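Glucose-6-phosphate isomerase like protein (Thermus thermophilus, PDB 1WIW) probably binds phosphorylated sugars and may interconvert them as a glucose-6-phosphate or mannose-6-phosphate isomerase. Local coordinates at residues L164-S169 against L190-P195; A218-P223 against D239-V244. All blocks are in the same frame, centred on the assembly; numbering follows the deposited sequence.

Interaction 1 of 2, residues L164-S169 against L190-P195; sequences LPLFYS and LSLTPP
Leu-192 pushes its side chain into the hollow between Leu-164 and Leu-166. Its CD2 lies 3.8 Å from Leu-164 CG, and the two side chains cross at about a right angle. Its CG meets Leu-166 CD1 at 3.7 Å. Leu-192 can face both because its CG sits between its backbone N and carbonyl carbon (chi1 79°). Leu-164 CD1 reaches back the other way, over Ser-191 CA and against Leu-190 CG. With an alanine here instead of Leu-164, Leu-192 CD2 and Leu-190 CG would probably lose their apolar neighbour and a gap would open between them. Strand 164-168 is an outer strand of the parallel sheet of the SIS-type domain, and the loop 190-195 runs along its edge. A single beta bridge joins them. Leu-192 N gives a bond to Pro-165 O (2.9 Å), and Phe-167 N gives one to Leu-192 O (3.0 Å). Leu-166 CA also approaches that oxygen. On the other flank, Ser-191 CB is the bump. It presses tightly on Pro-165 CG at 3.4 Å, while Ser-191 OG meets the edge of the Phe-167 ring at CE1. Further on, the Pro-194 ring wedges in. Its CD packs on Leu-166 CD1 and sits 3.1 Å from Phe-167 O, and its CG touches Tyr-168 CD2. Leu-164 and Leu-192 each also pack on their own counterparts in the second subunit.

Interaction 2 of 2, residues A218-P223 against D239-V244; sequences AVLLGP and DALAEV
Val-244, Leu-220 and Ala-218 carry most of this contact between two parallel strands. Val-244 CG2 lies beside its backbone N, anti to the carbonyl carbon. From there it touches Val-219 CG1 at 3.6 Å and Leu-221 CD2 at 3.9 Å. Val-244 and Leu-221 lie side by side and point the same way. Leu-220 and Ala-218 are on the other face of the sheet, where they share one partner, Leu-241. Its CD1 is 3.7 Å from Leu-220 CG and comes within 3.2 Å of Ala-218 CB, closer than normal for two carbons, so the exact spacing is doubtful. Five backbone hydrogen bonds hold the strands in register. Leu-220 N donates to Ala-242 O, and Leu-220 O accepts from Val-244 N (2.8 Å each). Likewise Ala-218 N donates to Ala-240 O, and Ala-218 O accepts from Ala-242 N. Gly-222 N reaches Val-244 O just past the end of strand 218-221. The two strands belong to a right-handed beta-alpha-beta crossover through helix 225-234. That helix lies against the face with Ala-218, Leu-220 and Leu-241, and its Lys-231 forms a salt bridge with Glu-243. Helix 251-272 packs on the opposite face, against Val-219, Leu-221 and Val-244.

Both contacts build on one parallel sheet, with strands 164-168 and 216-221 as neighbours in it. Interaction 1 extends the sheet at one edge with a loop. Interaction 2 adds strand 240-244 at the other. They meet directly: Leu-166 O and Val-219 N, and Tyr-168 O and Leu-221 N, are probably hydrogen-bonded, and the Phe-167 ring packs on Val-219. Interaction 1 is the more buried, and the second subunit packs against it. It relies on side-chain packing, with just two backbone bonds. Interaction 2 is partly buried and is touched by no other chain of the assembly. Regular backbone pairing dominates there, and its exposed side carries Glu-243, whose charge is paired with Lys-231.

Interaction 1 of 2, residues L164-S169 against L190-P195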
ATOM      1  N   LEU B 164      14.899   9.892   1.219  1.00 11.89           N
ATOM      2  CA  LEU B 164      13.935   8.809   1.099  1.00 10.79           C
ATOM      3  C   LEU B 164      12.568   9.476   1.093  1.00  9.89           C
ATOM      4  O   LEU B 164      12.068   9.886   2.137  1.00  9.78           O
ATOM      5  CB  LEU B 164      14.045   7.858   2.296  1.00 10.60           C
ATOM      6  CG  LEU B 164      13.034   6.710   2.344  1.00 11.56           C
ATOM      7  CD1 LEU B 164      13.157   5.867   1.084  1.00 10.07           C
ATOM      8  CD2 LEU B 164      13.278   5.857   3.590  1.00 11.12           C
ATOM      9  N   PRO B 165      11.958   9.623  -0.091  1.00  9.98           N
ATOM     10  CA  PRO B 165      10.644  10.265  -0.143  1.00  9.10           C
ATOM     11  C   PRO B 165       9.500   9.459   0.455  1.00 10.55           C
ATOM     12  O   PRO B 165       9.418   8.237   0.306  1.00  9.64           O
ATOM     13  CB  PRO B 165      10.450  10.554  -1.637  1.00 12.18           C
ATOM     14  CG  PRO B 165      11.255   9.498  -2.303  1.00 11.33           C
ATOM     15  CD  PRO B 165      12.489   9.376  -1.442  1.00 10.81           C
ATOM     16  N   LEU B 166       8.627  10.172   1.155  1.00 10.87           N
ATOM     17  CA  LEU B 166       7.453   9.593   1.786  1.00 11.27           C
ATOM     18  C   LEU B 166       6.257  10.276   1.127  1.00 10.43           C
ATOM     19  O   LEU B 166       5.998  11.453   1.381  1.00  9.30           O
ATOM     20  CB  LEU B 166       7.475   9.874   3.291  1.00 10.95           C
ATOM     21  CG  LEU B 166       6.208   9.606   4.111  1.00 14.96           C
ATOM     22  CD1 LEU B 166       5.704   8.193   3.873  1.00 13.14           C
ATOM     23  CD2 LEU B 166       6.514   9.841   5.591  1.00 14.55           C
ATOM     24  N   PHE B 167       5.545   9.541   0.275  1.00  8.84           N
ATOM     25  CA  PHE B 167       4.395  10.086  -0.439  1.00  8.76           C
ATOM     26  C   PHE B 167       3.075   9.841   0.282  1.00  9.11           C
ATOM     27  O   PHE B 167       2.772   8.710   0.670  1.00  8.75           O
ATOM     28  CB  PHE B 167       4.303   9.486  -1.845  1.00  7.27           C
ATOM     29  CG  PHE B 167       5.531   9.694  -2.682  1.00  5.86           C
ATOM     30  CD1 PHE B 167       6.366   8.629  -2.994  1.00  6.09           C
ATOM     31  CD2 PHE B 167       5.847  10.953  -3.172  1.00  6.99           C
ATOM     32  CE1 PHE B 167       7.499   8.816  -3.789  1.00  4.32           C
ATOM     33  CE2 PHE B 167       6.976  11.150  -3.966  1.00  7.68           C
ATOM     34  CZ  PHE B 167       7.803  10.077  -4.275  1.00  7.75           C
ATOM     35  N   TYR B 168       2.293  10.907   0.443  1.00  8.80           N
ATOM     36  CA  TYR B 168       0.989  10.839   1.105  1.00 10.54           C
ATOM     37  C   TYR B 168      -0.038  11.582   0.240  1.00 12.79           C
ATOM     38  O   TYR B 168       0.106  12.778  -0.012  1.00 11.98           O
ATOM     39  CB  TYR B 168       1.067  11.481   2.494  1.00 10.41           C
ATOM     40  CG  TYR B 168      -0.235  11.448   3.267  1.00 12.67           C
ATOM     41  CD1 TYR B 168      -0.672  12.565   3.981  1.00 12.38           C
ATOM     42  CD2 TYR B 168      -1.043  10.309   3.269  1.00 12.55           C
ATOM     43  CE1 TYR B 168      -1.886  12.551   4.675  1.00 14.26           C
ATOM     44  CE2 TYR B 168      -2.257  10.287   3.958  1.00 13.92           C
ATOM     45  CZ  TYR B 168      -2.671  11.413   4.656  1.00 15.12           C
ATOM     46  OH  TYR B 168      -3.883  11.406   5.311  1.00 18.45           O
ATOM     47  N   SER B 169      -1.060  10.862  -0.221  1.00 14.38           N
ATOM     48  CA  SER B 169      -2.100  11.434  -1.074  1.00 15.19           C
ATOM     49  C   SER B 169      -3.507  11.198  -0.529  1.00 16.39           C
ATOM     50  O   SER B 169      -4.200  10.267  -0.941  1.00 15.82           O
ATOM     51  CB  SER B 169      -2.007  10.844  -2.482  1.00 18.81           C
ATOM     52  OG  SER B 169      -2.161   9.431  -2.456  1.00 18.47           O
ATOM     53  N   LEU B 190      14.270   4.262  -4.265  1.00  9.53           N
ATOM     54  CA  LEU B 190      13.380   3.800  -3.217  1.00 11.09           C
ATOM     55  C   LEU B 190      12.566   4.956  -2.634  1.00  8.61           C
ATOM     56  O   LEU B 190      13.049   6.078  -2.547  1.00  6.56           O
ATOM     57  CB  LEU B 190      14.217   3.157  -2.106  1.00 14.55           C
ATOM     58  CG  LEU B 190      13.516   2.512  -0.914  1.00 17.74           C
ATOM     59  CD1 LEU B 190      12.795   1.260  -1.380  1.00 20.04           C
ATOM     60  CD2 LEU B 190      14.544   2.162   0.166  1.00 20.61           C
ATOM     61  N   SER B 191      11.328   4.664  -2.245  1.00  8.61           N
ATOM     62  CA  SER B 191      10.439   5.637  -1.621  1.00  7.66           C
ATOM     63  C   SER B 191       9.426   4.825  -0.830  1.00  9.75           C
ATOM     64  O   SER B 191       9.358   3.602  -0.977  1.00  9.91           O
ATOM     65  CB  SER B 191       9.715   6.497  -2.665  1.00  8.13           C
ATOM     66  OG  SER B 191       8.846   5.723  -3.477  1.00  9.62           O
ATOM     67  N   LEU B 192       8.653   5.478   0.027  1.00  9.73           N
ATOM     68  CA  LEU B 192       7.657   4.728   0.775  1.00 10.96           C
ATOM     69  C   LEU B 192       6.335   5.444   0.901  1.00 10.22           C
ATOM     70  O   LEU B 192       6.213   6.634   0.609  1.00  9.02           O
ATOM     71  CB  LEU B 192       8.147   4.366   2.176  1.00 11.76           C
ATOM     72  CG  LEU B 192       8.100   5.460   3.234  1.00 14.16           C
ATOM     73  CD1 LEU B 192       8.018   4.829   4.624  1.00 14.31           C
ATOM     74  CD2 LEU B 192       9.320   6.345   3.089  1.00 13.83           C
ATOM     75  N   THR B 193       5.358   4.682   1.369  1.00 10.56           N
ATOM     76  CA  THR B 193       3.999   5.141   1.562  1.00 12.27           C
ATOM     77  C   THR B 193       3.577   4.813   2.986  1.00 10.22           C
ATOM     78  O   THR B 193       4.067   3.853   3.582  1.00  9.39           O
ATOM     79  CB  THR B 193       3.059   4.405   0.591  1.00 14.20           C
ATOM     80  OG1 THR B 193       3.304   4.872  -0.741  1.00 19.42           O
ATOM     81  CG2 THR B 193       1.605   4.631   0.959  1.00 20.09           C
ATOM     82  N   PRO B 194       2.683   5.623   3.562  1.00 10.64           N
ATOM     83  CA  PRO B 194       2.247   5.328   4.928  1.00 10.24           C
ATOM     84  C   PRO B 194       1.167   4.253   4.867  1.00 10.18           C
ATOM     85  O   PRO B 194       0.641   3.954   3.796  1.00  8.60           O
ATOM     86  CB  PRO B 194       1.710   6.666   5.415  1.00 10.89           C
ATOM     87  CG  PRO B 194       1.155   7.273   4.158  1.00 12.99           C
ATOM     88  CD  PRO B 194       2.222   6.956   3.134  1.00 11.65           C
ATOM     89  N   PRO B 195       0.846   3.634   6.006  1.00  9.37           N
ATOM     90  CA  PRO B 195      -0.190   2.599   6.018  1.00  9.53           C
ATOM     91  C   PRO B 195      -1.581   3.244   5.971  1.00  9.32           C
ATOM     92  O   PRO B 195      -1.702   4.467   5.896  1.00  6.80           O
ATOM     93  CB  PRO B 195       0.080   1.871   7.338  1.00  9.94           C
ATOM     94  CG  PRO B 195       0.586   2.973   8.217  1.00  8.49           C
ATOM     95  CD  PRO B 195       1.550   3.691   7.301  1.00  9.57           C
TER

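Interaction 2 of 2, residues A218-P223 against D239-V244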
ATOM      1  N   ALA B 218       9.068  14.301   3.141  1.00  9.65           N
ATOM      2  CA  ALA B 218       7.628  14.128   3.063  1.00 10.47           C
ATOM      3  C   ALA B 218       7.101  14.848   1.832  1.00  9.95           C
ATOM      4  O   ALA B 218       7.464  15.997   1.571  1.00  9.20           O
ATOM      5  CB  ALA B 218       6.966  14.671   4.316  1.00 10.62           C
ATOM      6  N   VAL B 219       6.263  14.162   1.063  1.00  8.46           N
ATOM      7  CA  VAL B 219       5.683  14.760  -0.137  1.00  9.21           C
ATOM      8  C   VAL B 219       4.174  14.637  -0.039  1.00 10.14           C
ATOM      9  O   VAL B 219       3.617  13.562  -0.256  1.00  7.62           O
ATOM     10  CB  VAL B 219       6.166  14.046  -1.417  1.00  8.76           C
ATOM     11  CG1 VAL B 219       5.591  14.736  -2.642  1.00 10.09           C
ATOM     12  CG2 VAL B 219       7.684  14.054  -1.477  1.00  9.51           C
ATOM     13  N   LEU B 220       3.514  15.736   0.312  1.00 11.43           N
ATOM     14  CA  LEU B 220       2.063  15.728   0.445  1.00 11.25           C
ATOM     15  C   LEU B 220       1.445  16.020  -0.920  1.00 10.34           C
ATOM     16  O   LEU B 220       1.613  17.102  -1.474  1.00 10.22           O
ATOM     17  CB  LEU B 220       1.625  16.768   1.481  1.00 12.01           C
ATOM     18  CG  LEU B 220       2.376  16.681   2.817  1.00 15.12           C
ATOM     19  CD1 LEU B 220       1.833  17.712   3.791  1.00 16.12           C
ATOM     20  CD2 LEU B 220       2.242  15.278   3.400  1.00 16.58           C
ATOM     21  N   LEU B 221       0.741  15.034  -1.458  1.00  8.56           N
ATOM     22  CA  LEU B 221       0.122  15.153  -2.768  1.00  7.81           C
ATOM     23  C   LEU B 221      -1.333  15.622  -2.745  1.00  8.37           C
ATOM     24  O   LEU B 221      -2.224  14.890  -2.317  1.00  7.45           O
ATOM     25  CB  LEU B 221       0.205  13.797  -3.486  1.00  7.47           C
ATOM     26  CG  LEU B 221       1.623  13.279  -3.727  1.00  7.85           C
ATOM     27  CD1 LEU B 221       1.586  11.818  -4.137  1.00 11.41           C
ATOM     28  CD2 LEU B 221       2.276  14.135  -4.801  1.00  9.58           C
ATOM     29  N   GLY B 222      -1.569  16.845  -3.204  1.00  8.11           N
ATOM     30  CA  GLY B 222      -2.933  17.348  -3.266  1.00 11.82           C
ATOM     31  C   GLY B 222      -3.526  18.005  -2.030  1.00 11.54           C
ATOM     32  O   GLY B 222      -2.919  18.012  -0.963  1.00 11.44           O
ATOM     33  N   PRO B 223      -4.745  18.556  -2.156  1.00 13.42           N
ATOM     34  CA  PRO B 223      -5.483  19.241  -1.091  1.00 14.39           C
ATOM     35  C   PRO B 223      -6.240  18.319  -0.140  1.00 16.94           C
ATOM     36  O   PRO B 223      -6.320  17.110  -0.359  1.00 18.39           O
ATOM     37  CB  PRO B 223      -6.430  20.138  -1.874  1.00 13.66           C
ATOM     38  CG  PRO B 223      -6.832  19.242  -2.996  1.00 13.62           C
ATOM     39  CD  PRO B 223      -5.504  18.603  -3.421  1.00 14.20           C
ATOM     40  N   ASP B 239      13.122  15.588   7.649  1.00 22.50           N
ATOM     41  CA  ASP B 239      14.215  16.420   7.157  1.00 23.31           C
ATOM     42  C   ASP B 239      13.737  17.510   6.195  1.00 22.70           C
ATOM     43  O   ASP B 239      14.186  18.653   6.274  1.00 26.50           O
ATOM     44  CB  ASP B 239      15.255  15.536   6.462  1.00 23.49           C
ATOM     45  CG  ASP B 239      16.557  16.267   6.189  1.00 25.75           C
ATOM     46  OD1 ASP B 239      17.032  16.228   5.034  1.00 23.72           O
ATOM     47  OD2 ASP B 239      17.108  16.873   7.130  1.00 25.38           O
ATOM     48  N   ALA B 240      12.834  17.150   5.287  1.00 18.94           N
ATOM     49  CA  ALA B 240      12.294  18.095   4.310  1.00 16.52           C
ATOM     50  C   ALA B 240      10.839  17.763   4.023  1.00 15.72           C
ATOM     51  O   ALA B 240      10.427  16.609   4.123  1.00 11.77           O
ATOM     52  CB  ALA B 240      13.099  18.040   3.020  1.00 17.55           C
ATOM     53  N   LEU B 241      10.062  18.778   3.665  1.00 15.45           N
ATOM     54  CA  LEU B 241       8.649  18.585   3.375  1.00 14.19           C
ATOM     55  C   LEU B 241       8.201  19.393   2.162  1.00 13.87           C
ATOM     56  O   LEU B 241       8.495  20.583   2.054  1.00 13.30           O
ATOM     57  CB  LEU B 241       7.814  18.973   4.602  1.00 16.89           C
ATOM     58  CG  LEU B 241       6.286  18.928   4.497  1.00 19.51           C
ATOM     59  CD1 LEU B 241       5.843  17.638   3.837  1.00 23.28           C
ATOM     60  CD2 LEU B 241       5.680  19.042   5.887  1.00 22.92           C
ATOM     61  N   ALA B 242       7.482  18.738   1.254  1.00 10.51           N
ATOM     62  CA  ALA B 242       6.990  19.399   0.051  1.00 10.24           C
ATOM     63  C   ALA B 242       5.481  19.222  -0.103  1.00 11.01           C
ATOM     64  O   ALA B 242       4.951  18.131   0.098  1.00 10.55           O
ATOM     65  CB  ALA B 242       7.698  18.836  -1.175  1.00 10.98           C
ATOM     66  N   GLU B 243       4.792  20.303  -0.443  1.00 11.29           N
ATOM     67  CA  GLU B 243       3.350  20.246  -0.665  1.00 12.40           C
ATOM     68  C   GLU B 243       3.161  20.378  -2.171  1.00 11.78           C
ATOM     69  O   GLU B 243       3.466  21.419  -2.744  1.00 12.22           O
ATOM     70  CB  GLU B 243       2.639  21.400   0.049  1.00 13.97           C
ATOM     71  CG  GLU B 243       2.863  21.437   1.553  1.00 17.24           C
ATOM     72  CD  GLU B 243       2.213  22.645   2.207  1.00 20.81           C
ATOM     73  OE1 GLU B 243       0.965  22.718   2.224  1.00 21.99           O
ATOM     74  OE2 GLU B 243       2.951  23.524   2.695  1.00 22.15           O
ATOM     75  N   VAL B 244       2.681  19.319  -2.815  1.00 10.26           N
ATOM     76  CA  VAL B 244       2.480  19.356  -4.260  1.00 10.87           C
ATOM     77  C   VAL B 244       1.032  19.702  -4.581  1.00 10.73           C
ATOM     78  O   VAL B 244       0.115  18.959  -4.236  1.00 10.81           O
ATOM     79  CB  VAL B 244       2.815  17.994  -4.922  1.00 10.33           C
ATOM     80  CG1 VAL B 244       2.756  18.130  -6.442  1.00  9.69           C
ATOM     81  CG2 VAL B 244       4.190  17.510  -4.470  1.00  7.84           C
TER